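PDB 3O0D: triacylglycerol lipase from Yarrowia lipolytica, which probably catalyses the hydrolysis of triacylglycerols, as an extracellular, glycosylated lipase of the alpha/beta-hydrolase fold. Local coordinates for residues 19-24 / 157-162; 13-18 / 291-296; 197-202 / 266-271. One frame throughout, in Å; residues are numbered along the deposited sequence.

Contact 1 of 3, residues 19-24 / 157-162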
ATOM      1  N   GLU A  19       1.343  11.353  -6.107  1.00  8.20           N
ATOM      2  CA  GLU A  19       2.759  11.290  -6.543  1.00  8.34           C
ATOM      3  C   GLU A  19       3.690  11.294  -5.393  1.00  7.39           C
ATOM      4  O   GLU A  19       4.690  10.572  -5.373  1.00  7.60           O
ATOM      5  CB  GLU A  19       3.010  12.442  -7.524  1.00  8.24           C
ATOM      6  CG  GLU A  19       4.460  12.532  -8.014  1.00  9.29           C
ATOM      7  CD  GLU A  19       4.627  13.744  -8.984  1.00 13.94           C
ATOM      8  OE1 GLU A  19       4.478  14.893  -8.518  1.00 16.92           O
ATOM      9  OE2 GLU A  19       4.860  13.454 -10.178  1.00 16.33           O
ATOM     10  N   LYS A  20       3.370  12.121  -4.391  1.00  7.52           N
ATOM     11  CA  LYS A  20       4.166  12.122  -3.172  1.00  6.34           C
ATOM     12  C   LYS A  20       4.369  10.730  -2.527  1.00  6.24           C
ATOM     13  O   LYS A  20       5.570  10.370  -2.234  1.00  9.13           O
ATOM     14  CB  LYS A  20       3.551  13.102  -2.134  1.00  8.10           C
ATOM     15  CG  LYS A  20       4.239  12.938  -0.774  1.00  8.86           C
ATOM     16  CD  LYS A  20       3.546  13.969   0.188  1.00 12.21           C
ATOM     17  CE  LYS A  20       3.976  13.668   1.617  1.00 12.50           C
ATOM     18  NZ  LYS A  20       3.364  14.664   2.577  1.00 12.14           N
ATOM     19  N   TYR A  21       3.259  10.007  -2.404  1.00  6.83           N
ATOM     20  CA  TYR A  21       3.314   8.660  -1.730  1.00  8.73           C
ATOM     21  C   TYR A  21       4.011   7.704  -2.731  1.00 10.24           C
ATOM     22  O   TYR A  21       4.845   6.814  -2.325  1.00 10.64           O
ATOM     23  CB  TYR A  21       1.964   8.157  -1.149  1.00  8.69           C
ATOM     24  CG  TYR A  21       1.662   9.062   0.018  1.00 10.87           C
ATOM     25  CD1 TYR A  21       2.308   8.866   1.254  1.00 11.86           C
ATOM     26  CD2 TYR A  21       0.858  10.169  -0.160  1.00 10.41           C
ATOM     27  CE1 TYR A  21       2.150   9.720   2.272  1.00 12.80           C
ATOM     28  CE2 TYR A  21       0.700  11.061   0.916  1.00 13.80           C
ATOM     29  CZ  TYR A  21       1.363  10.816   2.094  1.00 12.34           C
ATOM     30  OH  TYR A  21       1.213  11.686   3.141  1.00 16.12           O
ATOM     31  N   ALA A  22       3.820   7.902  -4.018  1.00  8.44           N
ATOM     32  CA  ALA A  22       4.595   7.048  -4.890  1.00  9.87           C
ATOM     33  C   ALA A  22       6.088   7.221  -4.709  1.00  9.74           C
ATOM     34  O   ALA A  22       6.862   6.268  -4.802  1.00  9.13           O
ATOM     35  CB  ALA A  22       4.204   7.301  -6.427  1.00  7.85           C
ATOM     36  N   ARG A  23       6.531   8.455  -4.528  1.00  7.34           N
ATOM     37  CA  ARG A  23       7.918   8.685  -4.300  1.00  6.07           C
ATOM     38  C   ARG A  23       8.413   8.077  -2.968  1.00  8.45           C
ATOM     39  O   ARG A  23       9.425   7.518  -2.934  1.00  8.70           O
ATOM     40  CB  ARG A  23       8.295  10.162  -4.288  1.00  6.71           C
ATOM     41  CG  ARG A  23       8.000  10.959  -5.536  1.00  7.72           C
ATOM     42  CD  ARG A  23       8.691  12.308  -5.420  1.00 13.08           C
ATOM     43  NE  ARG A  23       8.261  13.280  -6.387  1.00 14.08           N
ATOM     44  CZ  ARG A  23       8.677  13.343  -7.628  1.00 15.40           C
ATOM     45  NH1 ARG A  23       9.560  12.508  -8.100  1.00 16.62           N
ATOM     46  NH2 ARG A  23       8.206  14.288  -8.385  1.00 20.74           N
ATOM     47  N   LEU A  24       7.667   8.245  -1.904  1.00  8.41           N
ATOM     48  CA  LEU A  24       8.077   7.703  -0.617  1.00  9.59           C
ATOM     49  C   LEU A  24       8.192   6.163  -0.742  1.00  8.36           C
ATOM     50  O   LEU A  24       9.127   5.568  -0.135  1.00 11.38           O
ATOM     51  CB  LEU A  24       7.084   8.038   0.493  1.00  9.56           C
ATOM     52  CG  LEU A  24       7.289   9.527   0.854  1.00  9.54           C
ATOM     53  CD1 LEU A  24       6.008   9.957   1.694  1.00 12.58           C
ATOM     54  CD2 LEU A  24       8.618   9.954   1.622  1.00 10.47           C
ATOM     55  N   ALA A 157       1.381   8.196   8.404  1.00 12.96           N
ATOM     56  CA  ALA A 157       1.056   7.783   7.032  1.00  7.60           C
ATOM     57  C   ALA A 157       1.834   6.495   6.708  1.00  8.66           C
ATOM     58  O   ALA A 157       3.072   6.483   6.931  1.00 11.07           O
ATOM     59  CB  ALA A 157       1.502   8.874   6.004  1.00 12.21           C
ATOM     60  N   VAL A 158       1.091   5.486   6.230  1.00  8.23           N
ATOM     61  CA  VAL A 158       1.721   4.174   5.919  1.00  7.62           C
ATOM     62  C   VAL A 158       1.592   3.997   4.419  1.00  7.50           C
ATOM     63  O   VAL A 158       0.491   4.140   3.898  1.00 10.38           O
ATOM     64  CB  VAL A 158       1.046   3.045   6.626  1.00 11.29           C
ATOM     65  CG1 VAL A 158       1.966   1.788   6.541  1.00 13.87           C
ATOM     66  CG2 VAL A 158       0.924   3.473   8.104  1.00 14.94           C
ATOM     67  N   THR A 159       2.709   3.692   3.774  1.00  9.62           N
ATOM     68  CA  THR A 159       2.654   3.474   2.298  1.00  9.88           C
ATOM     69  C   THR A 159       3.568   2.334   1.877  1.00 10.99           C
ATOM     70  O   THR A 159       4.483   1.967   2.557  1.00 11.04           O
ATOM     71  CB  THR A 159       2.912   4.814   1.509  1.00 11.90           C
ATOM     72  OG1 THR A 159       2.623   4.609   0.099  1.00 13.21           O
ATOM     73  CG2 THR A 159       4.300   5.225   1.641  1.00 12.13           C
ATOM     74  N   GLY A 160       3.244   1.759   0.740  1.00  9.85           N
ATOM     75  CA  GLY A 160       4.193   0.723   0.210  1.00 11.76           C
ATOM     76  C   GLY A 160       3.692   0.325  -1.160  1.00  8.79           C
ATOM     77  O   GLY A 160       2.499   0.399  -1.487  1.00  8.21           O
ATOM     78  N   HIS A 161       4.670  -0.258  -1.900  1.00 10.31           N
ATOM     79  CA  HIS A 161       4.393  -0.777  -3.270  1.00 10.00           C
ATOM     80  C   HIS A 161       4.505  -2.300  -3.264  1.00  9.00           C
ATOM     81  O   HIS A 161       5.239  -2.825  -2.464  1.00 10.32           O
ATOM     82  CB  HIS A 161       5.434  -0.154  -4.162  1.00 10.35           C
ATOM     83  CG  HIS A 161       5.563  -0.817  -5.529  1.00  8.84           C
ATOM     84  ND1 HIS A 161       4.655  -0.671  -6.574  1.00 12.75           N
ATOM     85  CD2 HIS A 161       6.521  -1.697  -5.944  1.00  7.65           C
ATOM     86  CE1 HIS A 161       5.080  -1.402  -7.609  1.00  7.67           C
ATOM     87  NE2 HIS A 161       6.208  -2.011  -7.242  1.00 14.06           N
ATOM     88  N   SER A 162       3.600  -2.926  -4.010  1.00  7.83           N
ATOM     89  CA  SER A 162       3.640  -4.428  -4.197  1.00  9.82           C
ATOM     90  C   SER A 162       3.385  -5.099  -2.853  1.00 12.54           C
ATOM     91  O   SER A 162       2.409  -4.836  -2.233  1.00 11.40           O
ATOM     92  CB  SER A 162       5.031  -4.773  -4.739  1.00 12.29           C
ATOM     93  OG  SER A 162       4.865  -6.091  -5.417  1.00 11.83           O
TER

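Contact 2 of 3, residues 13-18 / 291-296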
ATOM      1  N   GLU A  13      -3.893  19.165  -7.188  1.00 10.00           N
ATOM      2  CA  GLU A  13      -3.449  19.005  -5.805  1.00 10.52           C
ATOM      3  C   GLU A  13      -3.490  17.497  -5.371  1.00  9.74           C
ATOM      4  O   GLU A  13      -2.577  17.038  -4.655  1.00  9.12           O
ATOM      5  CB  GLU A  13      -4.269  19.863  -4.866  1.00 12.39           C
ATOM      6  CG  GLU A  13      -3.778  19.779  -3.518  1.00 17.94           C
ATOM      7  CD  GLU A  13      -4.587  20.646  -2.514  1.00 30.41           C
ATOM      8  OE1 GLU A  13      -5.547  21.319  -2.927  1.00 29.20           O
ATOM      9  OE2 GLU A  13      -4.216  20.617  -1.300  1.00 31.12           O
ATOM     10  N   SER A  14      -4.556  16.813  -5.818  1.00  8.66           N
ATOM     11  CA  SER A  14      -4.742  15.402  -5.474  1.00  7.78           C
ATOM     12  C   SER A  14      -3.752  14.603  -6.247  1.00  9.32           C
ATOM     13  O   SER A  14      -3.144  13.680  -5.663  1.00  8.27           O
ATOM     14  CB  SER A  14      -6.145  14.959  -5.933  1.00 11.41           C
ATOM     15  OG  SER A  14      -7.109  15.615  -5.098  1.00 11.58           O
ATOM     16  N   TYR A  15      -3.494  14.956  -7.504  1.00  7.40           N
ATOM     17  CA  TYR A  15      -2.491  14.220  -8.266  1.00  7.95           C
ATOM     18  C   TYR A  15      -1.105  14.350  -7.556  1.00  8.96           C
ATOM     19  O   TYR A  15      -0.377  13.372  -7.395  1.00  8.10           O
ATOM     20  CB  TYR A  15      -2.363  14.900  -9.677  1.00  7.06           C
ATOM     21  CG  TYR A  15      -1.327  14.268 -10.586  1.00  9.52           C
ATOM     22  CD1 TYR A  15      -1.776  13.539 -11.710  1.00  8.51           C
ATOM     23  CD2 TYR A  15       0.071  14.509 -10.403  1.00  7.92           C
ATOM     24  CE1 TYR A  15      -0.849  12.983 -12.599  1.00  8.08           C
ATOM     25  CE2 TYR A  15       1.040  13.965 -11.310  1.00  9.31           C
ATOM     26  CZ  TYR A  15       0.537  13.225 -12.380  1.00  8.27           C
ATOM     27  OH  TYR A  15       1.507  12.683 -13.194  1.00 11.06           O
ATOM     28  N   ASN A  16      -0.761  15.582  -7.040  1.00  7.37           N
ATOM     29  CA  ASN A  16       0.540  15.781  -6.416  1.00  8.72           C
ATOM     30  C   ASN A  16       0.663  14.967  -5.064  1.00  7.58           C
ATOM     31  O   ASN A  16       1.785  14.483  -4.730  1.00  9.60           O
ATOM     32  CB  ASN A  16       0.769  17.241  -6.063  1.00  9.68           C
ATOM     33  CG  ASN A  16       0.895  18.121  -7.310  1.00  9.89           C
ATOM     34  OD1 ASN A  16       1.096  17.625  -8.400  1.00 10.00           O
ATOM     35  ND2 ASN A  16       0.721  19.449  -7.124  1.00  9.62           N
ATOM     36  N   PHE A  17      -0.495  14.770  -4.433  1.00  7.68           N
ATOM     37  CA  PHE A  17      -0.575  14.015  -3.211  1.00  8.36           C
ATOM     38  C   PHE A  17      -0.300  12.524  -3.515  1.00  8.45           C
ATOM     39  O   PHE A  17       0.564  11.889  -2.859  1.00  8.85           O
ATOM     40  CB  PHE A  17      -1.973  14.210  -2.681  1.00 10.23           C
ATOM     41  CG  PHE A  17      -2.395  13.191  -1.619  1.00  8.99           C
ATOM     42  CD1 PHE A  17      -2.014  13.314  -0.272  1.00 12.25           C
ATOM     43  CD2 PHE A  17      -3.301  12.233  -2.011  1.00 14.98           C
ATOM     44  CE1 PHE A  17      -2.599  12.347   0.673  1.00 13.83           C
ATOM     45  CE2 PHE A  17      -3.807  11.287  -1.128  1.00 18.21           C
ATOM     46  CZ  PHE A  17      -3.435  11.365   0.204  1.00 17.96           C
ATOM     47  N   PHE A  18      -0.914  11.997  -4.561  1.00  8.41           N
ATOM     48  CA  PHE A  18      -0.612  10.605  -4.898  1.00  8.76           C
ATOM     49  C   PHE A  18       0.848  10.435  -5.300  1.00  9.15           C
ATOM     50  O   PHE A  18       1.486   9.507  -4.915  1.00  9.31           O
ATOM     51  CB  PHE A  18      -1.537  10.110  -5.999  1.00  8.53           C
ATOM     52  CG  PHE A  18      -2.997  10.085  -5.602  1.00  7.81           C
ATOM     53  CD1 PHE A  18      -3.409   9.489  -4.427  1.00  7.94           C
ATOM     54  CD2 PHE A  18      -3.964  10.625  -6.403  1.00  8.59           C
ATOM     55  CE1 PHE A  18      -4.715   9.449  -4.094  1.00  7.52           C
ATOM     56  CE2 PHE A  18      -5.286  10.582  -6.051  1.00  8.72           C
ATOM     57  CZ  PHE A  18      -5.658  10.023  -4.903  1.00  7.33           C
ATOM     58  N   GLN A 291       5.258   1.098 -12.961  1.00 11.05           N
ATOM     59  CA  GLN A 291       4.861   2.396 -13.492  1.00 11.13           C
ATOM     60  C   GLN A 291       3.763   3.106 -12.709  1.00  9.18           C
ATOM     61  O   GLN A 291       2.659   3.057 -13.086  1.00  9.77           O
ATOM     62  CB  GLN A 291       4.484   2.295 -14.996  1.00 11.82           C
ATOM     63  CG  GLN A 291       5.609   1.780 -15.841  1.00 12.93           C
ATOM     64  CD  GLN A 291       5.181   1.351 -17.233  1.00 17.42           C
ATOM     65  OE1 GLN A 291       4.288   0.601 -17.394  1.00 15.09           O
ATOM     66  NE2 GLN A 291       5.910   1.797 -18.215  1.00 18.81           N
ATOM     67  N   TYR A 292       4.170   3.746 -11.613  1.00  9.39           N
ATOM     68  CA  TYR A 292       3.285   4.398 -10.667  1.00  9.89           C
ATOM     69  C   TYR A 292       3.750   5.852 -10.411  1.00  8.98           C
ATOM     70  O   TYR A 292       4.280   6.115  -9.421  1.00  9.17           O
ATOM     71  CB  TYR A 292       3.218   3.606  -9.343  1.00  8.93           C
ATOM     72  CG  TYR A 292       2.292   2.411  -9.425  1.00 11.74           C
ATOM     73  CD1 TYR A 292       2.749   1.168  -9.829  1.00  9.99           C
ATOM     74  CD2 TYR A 292       0.982   2.529  -9.146  1.00 10.75           C
ATOM     75  CE1 TYR A 292       1.925   0.111  -9.941  1.00  7.90           C
ATOM     76  CE2 TYR A 292       0.141   1.485  -9.247  1.00  8.97           C
ATOM     77  CZ  TYR A 292       0.583   0.252  -9.672  1.00  6.99           C
ATOM     78  OH  TYR A 292      -0.338  -0.757  -9.796  1.00 11.35           O
ATOM     79  N   PHE A 293       3.471   6.736 -11.364  1.00  9.28           N
ATOM     80  CA  PHE A 293       3.941   8.142 -11.356  1.00  7.96           C
ATOM     81  C   PHE A 293       5.449   8.243 -11.614  1.00  9.65           C
ATOM     82  O   PHE A 293       5.880   8.869 -12.546  1.00 11.07           O
ATOM     83  CB  PHE A 293       3.555   8.916 -10.072  1.00  8.86           C
ATOM     84  CG  PHE A 293       2.073   9.066  -9.865  1.00  7.57           C
ATOM     85  CD1 PHE A 293       1.407   8.223  -9.046  1.00  9.29           C
ATOM     86  CD2 PHE A 293       1.367  10.083 -10.425  1.00  9.05           C
ATOM     87  CE1 PHE A 293       0.129   8.293  -8.877  1.00  9.29           C
ATOM     88  CE2 PHE A 293       0.037  10.146 -10.217  1.00 10.83           C
ATOM     89  CZ  PHE A 293      -0.564   9.237  -9.422  1.00 10.05           C
ATOM     90  N   VAL A 294       6.204   7.585 -10.743  1.00 10.16           N
ATOM     91  CA  VAL A 294       7.621   7.362 -10.911  1.00 10.28           C
ATOM     92  C   VAL A 294       7.871   5.841 -11.069  1.00  9.47           C
ATOM     93  O   VAL A 294       7.007   5.103 -10.811  1.00  9.01           O
ATOM     94  CB  VAL A 294       8.439   7.855  -9.725  1.00  9.84           C
ATOM     95  CG1 VAL A 294       8.222   9.293  -9.489  1.00 13.83           C
ATOM     96  CG2 VAL A 294       8.033   7.136  -8.515  1.00 12.07           C
ATOM     97  N   THR A 295       9.058   5.463 -11.526  1.00 11.57           N
ATOM     98  CA  THR A 295       9.382   4.025 -11.635  1.00 11.21           C
ATOM     99  C   THR A 295       9.619   3.437 -10.255  1.00 13.72           C
ATOM    100  O   THR A 295      10.444   3.965  -9.528  1.00 17.60           O
ATOM    101  CB  THR A 295      10.640   3.841 -12.516  1.00 13.23           C
ATOM    102  OG1 THR A 295      10.278   4.309 -13.835  1.00 15.98           O
ATOM    103  CG2 THR A 295      10.898   2.333 -12.587  1.00 13.33           C
ATOM    104  N   GLU A 296       8.901   2.386  -9.897  1.00 11.35           N
ATOM    105  CA  GLU A 296       9.046   1.798  -8.557  1.00 11.02           C
ATOM    106  C   GLU A 296       9.994   0.606  -8.712  1.00 15.12           C
ATOM    107  O   GLU A 296      10.152   0.152  -9.831  1.00 13.71           O
ATOM    108  CB  GLU A 296       7.716   1.270  -8.071  1.00 10.24           C
ATOM    109  CG  GLU A 296       6.581   2.295  -7.885  1.00 11.17           C
ATOM    110  CD  GLU A 296       6.915   3.251  -6.644  1.00 15.77           C
ATOM    111  OE1 GLU A 296       7.751   2.917  -5.800  1.00 13.33           O
ATOM    112  OE2 GLU A 296       6.263   4.311  -6.521  1.00 10.64           O
TER

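Contact 3 of 3, residues 197-202 / 266-271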
ATOM      1  N   PHE A 197     -13.396  -9.679   5.216  1.00 19.61           N
ATOM      2  CA  PHE A 197     -12.330  -8.734   5.476  1.00 18.52           C
ATOM      3  C   PHE A 197     -12.572  -7.446   4.640  1.00 17.63           C
ATOM      4  O   PHE A 197     -12.549  -6.335   5.177  1.00 16.67           O
ATOM      5  CB  PHE A 197     -11.002  -9.371   5.102  1.00 19.88           C
ATOM      6  CG  PHE A 197      -9.824  -8.426   5.146  1.00 19.28           C
ATOM      7  CD1 PHE A 197      -9.232  -8.055   6.323  1.00 20.92           C
ATOM      8  CD2 PHE A 197      -9.367  -7.861   3.941  1.00 22.30           C
ATOM      9  CE1 PHE A 197      -8.142  -7.194   6.330  1.00 18.38           C
ATOM     10  CE2 PHE A 197      -8.239  -6.949   3.907  1.00 19.92           C
ATOM     11  CZ  PHE A 197      -7.641  -6.631   5.062  1.00 18.49           C
ATOM     12  N   ALA A 198     -12.864  -7.617   3.362  1.00 17.57           N
ATOM     13  CA  ALA A 198     -12.961  -6.418   2.466  1.00 18.09           C
ATOM     14  C   ALA A 198     -14.094  -5.501   2.971  1.00 18.84           C
ATOM     15  O   ALA A 198     -13.939  -4.291   3.011  1.00 18.17           O
ATOM     16  CB  ALA A 198     -13.243  -6.900   1.054  1.00 14.83           C
ATOM     17  N   ASN A 199     -15.254  -6.067   3.308  1.00 18.00           N
ATOM     18  CA  ASN A 199     -16.377  -5.252   3.720  1.00 18.81           C
ATOM     19  C   ASN A 199     -16.165  -4.631   5.086  1.00 17.81           C
ATOM     20  O   ASN A 199     -16.610  -3.473   5.320  1.00 17.20           O
ATOM     21  CB  ASN A 199     -17.668  -6.061   3.648  1.00 19.01           C
ATOM     22  CG  ASN A 199     -18.058  -6.413   2.216  1.00 24.50           C
ATOM     23  OD1 ASN A 199     -18.431  -7.562   1.922  1.00 26.45           O
ATOM     24  ND2 ASN A 199     -17.993  -5.422   1.301  1.00 21.93           N
ATOM     25  N   TRP A 200     -15.417  -5.324   5.944  1.00 16.07           N
ATOM     26  CA  TRP A 200     -15.127  -4.841   7.244  1.00 18.46           C
ATOM     27  C   TRP A 200     -14.156  -3.650   7.146  1.00 18.74           C
ATOM     28  O   TRP A 200     -14.377  -2.597   7.786  1.00 19.36           O
ATOM     29  CB  TRP A 200     -14.600  -5.975   8.103  1.00 19.49           C
ATOM     30  CG  TRP A 200     -14.018  -5.494   9.451  1.00 20.73           C
ATOM     31  CD1 TRP A 200     -14.751  -5.134  10.569  1.00 23.73           C
ATOM     32  CD2 TRP A 200     -12.672  -5.366   9.808  1.00 20.42           C
ATOM     33  NE1 TRP A 200     -13.924  -4.782  11.573  1.00 26.45           N
ATOM     34  CE2 TRP A 200     -12.637  -4.898  11.144  1.00 25.34           C
ATOM     35  CE3 TRP A 200     -11.458  -5.579   9.143  1.00 26.12           C
ATOM     36  CZ2 TRP A 200     -11.435  -4.680  11.830  1.00 26.13           C
ATOM     37  CZ3 TRP A 200     -10.277  -5.343   9.818  1.00 26.23           C
ATOM     38  CH2 TRP A 200     -10.269  -4.883  11.146  1.00 28.30           C
ATOM     39  N   VAL A 201     -13.115  -3.802   6.291  1.00 16.98           N
ATOM     40  CA  VAL A 201     -12.175  -2.699   5.988  1.00 16.99           C
ATOM     41  C   VAL A 201     -12.974  -1.495   5.440  1.00 14.93           C
ATOM     42  O   VAL A 201     -12.690  -0.352   5.861  1.00 17.53           O
ATOM     43  CB  VAL A 201     -11.132  -3.153   5.010  1.00 17.04           C
ATOM     44  CG1 VAL A 201     -10.312  -1.883   4.474  1.00 14.63           C
ATOM     45  CG2 VAL A 201     -10.184  -4.139   5.721  1.00 14.12           C
ATOM     46  N   ASP A 202     -13.946  -1.693   4.575  1.00 15.14           N
ATOM     47  CA  ASP A 202     -14.710  -0.553   4.009  1.00 16.21           C
ATOM     48  C   ASP A 202     -15.487   0.124   5.188  1.00 19.40           C
ATOM     49  O   ASP A 202     -15.557   1.321   5.296  1.00 15.75           O
ATOM     50  CB  ASP A 202     -15.690  -0.989   2.952  1.00 16.25           C
ATOM     51  CG  ASP A 202     -15.071  -1.189   1.570  1.00 18.75           C
ATOM     52  OD1 ASP A 202     -13.827  -0.932   1.447  1.00 19.77           O
ATOM     53  OD2 ASP A 202     -15.782  -1.679   0.631  1.00 18.82           O
ATOM     54  N   GLN A 266     -15.178   3.861  -8.432  1.00 11.62           N
ATOM     55  CA  GLN A 266     -16.192   3.248  -7.445  1.00 12.33           C
ATOM     56  C   GLN A 266     -15.993   1.747  -7.379  1.00 12.58           C
ATOM     57  O   GLN A 266     -15.517   1.084  -8.312  1.00 13.20           O
ATOM     58  CB  GLN A 266     -17.582   3.546  -7.787  1.00 13.04           C
ATOM     59  CG  GLN A 266     -17.901   5.070  -7.753  1.00 14.86           C
ATOM     60  CD  GLN A 266     -18.076   5.634  -6.411  1.00 14.75           C
ATOM     61  OE1 GLN A 266     -17.583   5.114  -5.428  1.00 16.59           O
ATOM     62  NE2 GLN A 266     -18.753   6.792  -6.342  1.00 15.84           N
ATOM     63  N   GLY A 267     -16.364   1.212  -6.230  1.00 12.39           N
ATOM     64  CA  GLY A 267     -16.516  -0.250  -6.072  1.00 15.17           C
ATOM     65  C   GLY A 267     -15.341  -1.096  -5.710  1.00 15.42           C
ATOM     66  O   GLY A 267     -14.164  -0.691  -5.732  1.00 13.91           O
ATOM     67  N   GLN A 268     -15.630  -2.383  -5.487  1.00 12.59           N
ATOM     68  CA  GLN A 268     -14.550  -3.244  -5.123  1.00 13.81           C
ATOM     69  C   GLN A 268     -13.931  -3.916  -6.379  1.00 13.17           C
ATOM     70  O   GLN A 268     -12.878  -4.551  -6.276  1.00 14.56           O
ATOM     71  CB  GLN A 268     -15.029  -4.328  -4.067  1.00 15.49           C
ATOM     72  CG  GLN A 268     -15.366  -3.669  -2.701  1.00 15.82           C
ATOM     73  CD  GLN A 268     -16.107  -4.603  -1.761  1.00 21.70           C
ATOM     74  OE1 GLN A 268     -15.992  -4.506  -0.502  1.00 24.17           O
ATOM     75  NE2 GLN A 268     -16.898  -5.477  -2.355  1.00 18.89           N
ATOM     76  N   SER A 269     -14.652  -3.850  -7.490  1.00 11.97           N
ATOM     77  CA  SER A 269     -14.114  -4.261  -8.799  1.00 15.71           C
ATOM     78  C   SER A 269     -14.732  -3.386  -9.853  1.00 14.60           C
ATOM     79  O   SER A 269     -15.953  -3.149  -9.855  1.00 16.19           O
ATOM     80  CB  SER A 269     -14.367  -5.791  -9.024  1.00 16.04           C
ATOM     81  OG  SER A 269     -14.135  -6.207 -10.378  1.00 22.78           O
ATOM     82  N   ASN A 270     -13.905  -2.831 -10.773  1.00 10.59           N
ATOM     83  CA  ASN A 270     -14.443  -1.826 -11.684  1.00 12.25           C
ATOM     84  C   ASN A 270     -13.779  -2.017 -13.047  1.00  9.30           C
ATOM     85  O   ASN A 270     -12.544  -1.892 -13.169  1.00 14.23           O
ATOM     86  CB  ASN A 270     -14.153  -0.453 -11.079  1.00 11.56           C
ATOM     87  CG  ASN A 270     -14.739   0.690 -11.869  1.00 12.00           C
ATOM     88  OD1 ASN A 270     -14.790   0.671 -13.087  1.00 12.37           O
ATOM     89  ND2 ASN A 270     -15.270   1.719 -11.122  1.00 13.16           N
ATOM     90  N   LYS A 271     -14.584  -2.348 -14.049  1.00 12.94           N
ATOM     91  CA  LYS A 271     -13.991  -2.722 -15.356  1.00 13.01           C
ATOM     92  C   LYS A 271     -13.477  -1.481 -16.055  1.00 14.12           C
ATOM     93  O   LYS A 271     -12.810  -1.579 -17.149  1.00 12.69           O
ATOM     94  CB  LYS A 271     -15.019  -3.387 -16.271  1.00 17.59           C
ATOM     95  CG  LYS A 271     -15.508  -4.751 -15.781  1.00 24.14           C
ATOM     96  CD  LYS A 271     -14.631  -5.902 -16.054  1.00 33.60           C
ATOM     97  CE  LYS A 271     -15.391  -7.262 -15.708  1.00 34.58           C
ATOM     98  NZ  LYS A 271     -16.747  -7.551 -16.379  1.00 36.77           N
TER

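Contact 1 of 3, residues 19-24 / 157-162
T159 and Y21 carry most of this contact, burying 69 and 62 Å² of surface, and A157 adds 29 Å². Helix segment 19-24 lies across strand segment 157-161 with an axis separation of 7.8 Å and 67° between their directions. The strand alternates: A157 and T159 face the helix, while V158 turns to helix 163-177 behind, against A168 and L175. The Y21 ring meets both inward-facing residues obliquely. Its CE1 meets A157 CB at 3.9 Å, CD1 lies 4.1 Å from T159 CB, and Y21 CB sits 3.8 Å from T159 OG1. With OG1 anti to the backbone N (chi1 -170°), T159 turns that hydroxyl to the carbonyl of V185 on the next strand and leaves CG2 for the helix, where it touches L24 CB at 4.1 Å. The phenol oxygen of Y21 stops beside A157 CB and is hydrogen-bonded to Q80 NE2; the F17 ring pairs edge-to-face with that of Y21. Past T159 the strand runs into G160 and S162, whose sequence and turn are consistent with the GxSxG nucleophile elbow of a lipase, S162 OG being hydrogen-bonded to H289 NE2. This helix-strand pair thus meets mainly by van der Waals contact, supplemented by bonds from K20 and L24 to Q80 and Y71, while the Y21 and T159 hydroxyls bond to the flanking strands, Q80 on 80-87 and V185 on 183-187.

Contact 2 of 3, residues 13-18 / 291-296
The hydroxyl of Y15 is hydrogen-bonded to the carbonyl oxygen of P257, and F293 CD2 packs 3.8 Å from the same Y15 OH. That bond anchors the far end of the phenol, and one face of the ring receives F293. The two rings form a T-shaped pair: their planes stand at 87°, the centroids are 5.1 Å apart, and the CD2-CE2 edge of F293 points at the face of Y15. CD2 and CE2 each come within 3.8 Å of Y15 CZ, so the edge bears on the hydroxyl end of the ring. Y15 reaches it because its CG stands anti to the backbone N (chi1 179°), which carries the ring toward the loop. From the helix also comes F18, whose CB lies 3.7 Å from F293 CZ and 3.8 Å from F293 CE1. Its own ring leads elsewhere, to V248, M264 and an edge-to-face pairing with Y223. F293 buries 97 Å² here, more than Y15 and F18 together, and also touches A22, I250 and V262. Its backbone explains how a loop can present such a knob: phi of 71° and a negative psi, with a weak bond of 2.8 Å from V294 N to Y292 O, match a classic gamma turn centred on F293. The turn comes soon after helix 285-290, which holds H289 of the probable Ser-His-Asp triad, and Y292 OH is bonded to D230 OD2 of the same triad. An aromatic residue at the tip of this turn, set edge-on against Y15 and beside F18, packs the loop after the probable catalytic histidine onto helix 12-27 of the alpha/beta-hydrolase fold.

Contact 3 of 3, residues 197-202 / 266-271
Q268 reaches across to A198, N199 and D202, and this one residue supplies 70 of the 119 Å² buried. Its chain runs extended beyond CG and ends against one side of the helix. The amide atom modelled as OE1 lies 2.8 Å from N199 ND2, 3.1 Å from D202 OD2 and 4.0 Å from A198 CB; the amide is probably turned over, so which of its atoms faces the helix is doubtful. Its plane is tilted 27° from that of the N199 amide. D202 is placed independently, OD1 accepting a bond from S245 N. Helix 195-206 is thereby joined to the margin of the central mixed sheet of the alpha/beta-hydrolase fold, for 269-270 is a short, weakly bonded outermost strand beside strand 3-8, in a loop bracketed by the C265-C273 disulfide. An alanine in place of Q268 would probably open a gap beside A198 and leave N199 and D202 without the amide that lies close to both. Beyond Q268 the segment departs from the helix: S269 is partly exposed, K271 exposed. N270 turns back, ND2 donating to Q266 O at 2.9 Å (158° at the hydrogen), on a lone pair in the carbonyl plane, and also to E6 O.

From the N terminus, helix 12-27 opens two contacts in turn: 13-18 starts contact 2 and 19-24, one step further, starts contact 1. Contact 1 closes first, at strand 155-161 in the middle of the sheet. Contact 3 then opens on helix 195-206 and closes at 266-271 by the sheet's edge. Contact 2 closes last, at 291-296, so its span encloses both others, which follow one another in series without crossing. Contacts 1 and 2 both use helix 12-27, which thus joins sheet centre and C-terminal loop; they also touch, R23 NH1 lying 3.7 Å from V294 CG1. Contact 3 stands apart, its nearest atoms about 12 Å from those of either.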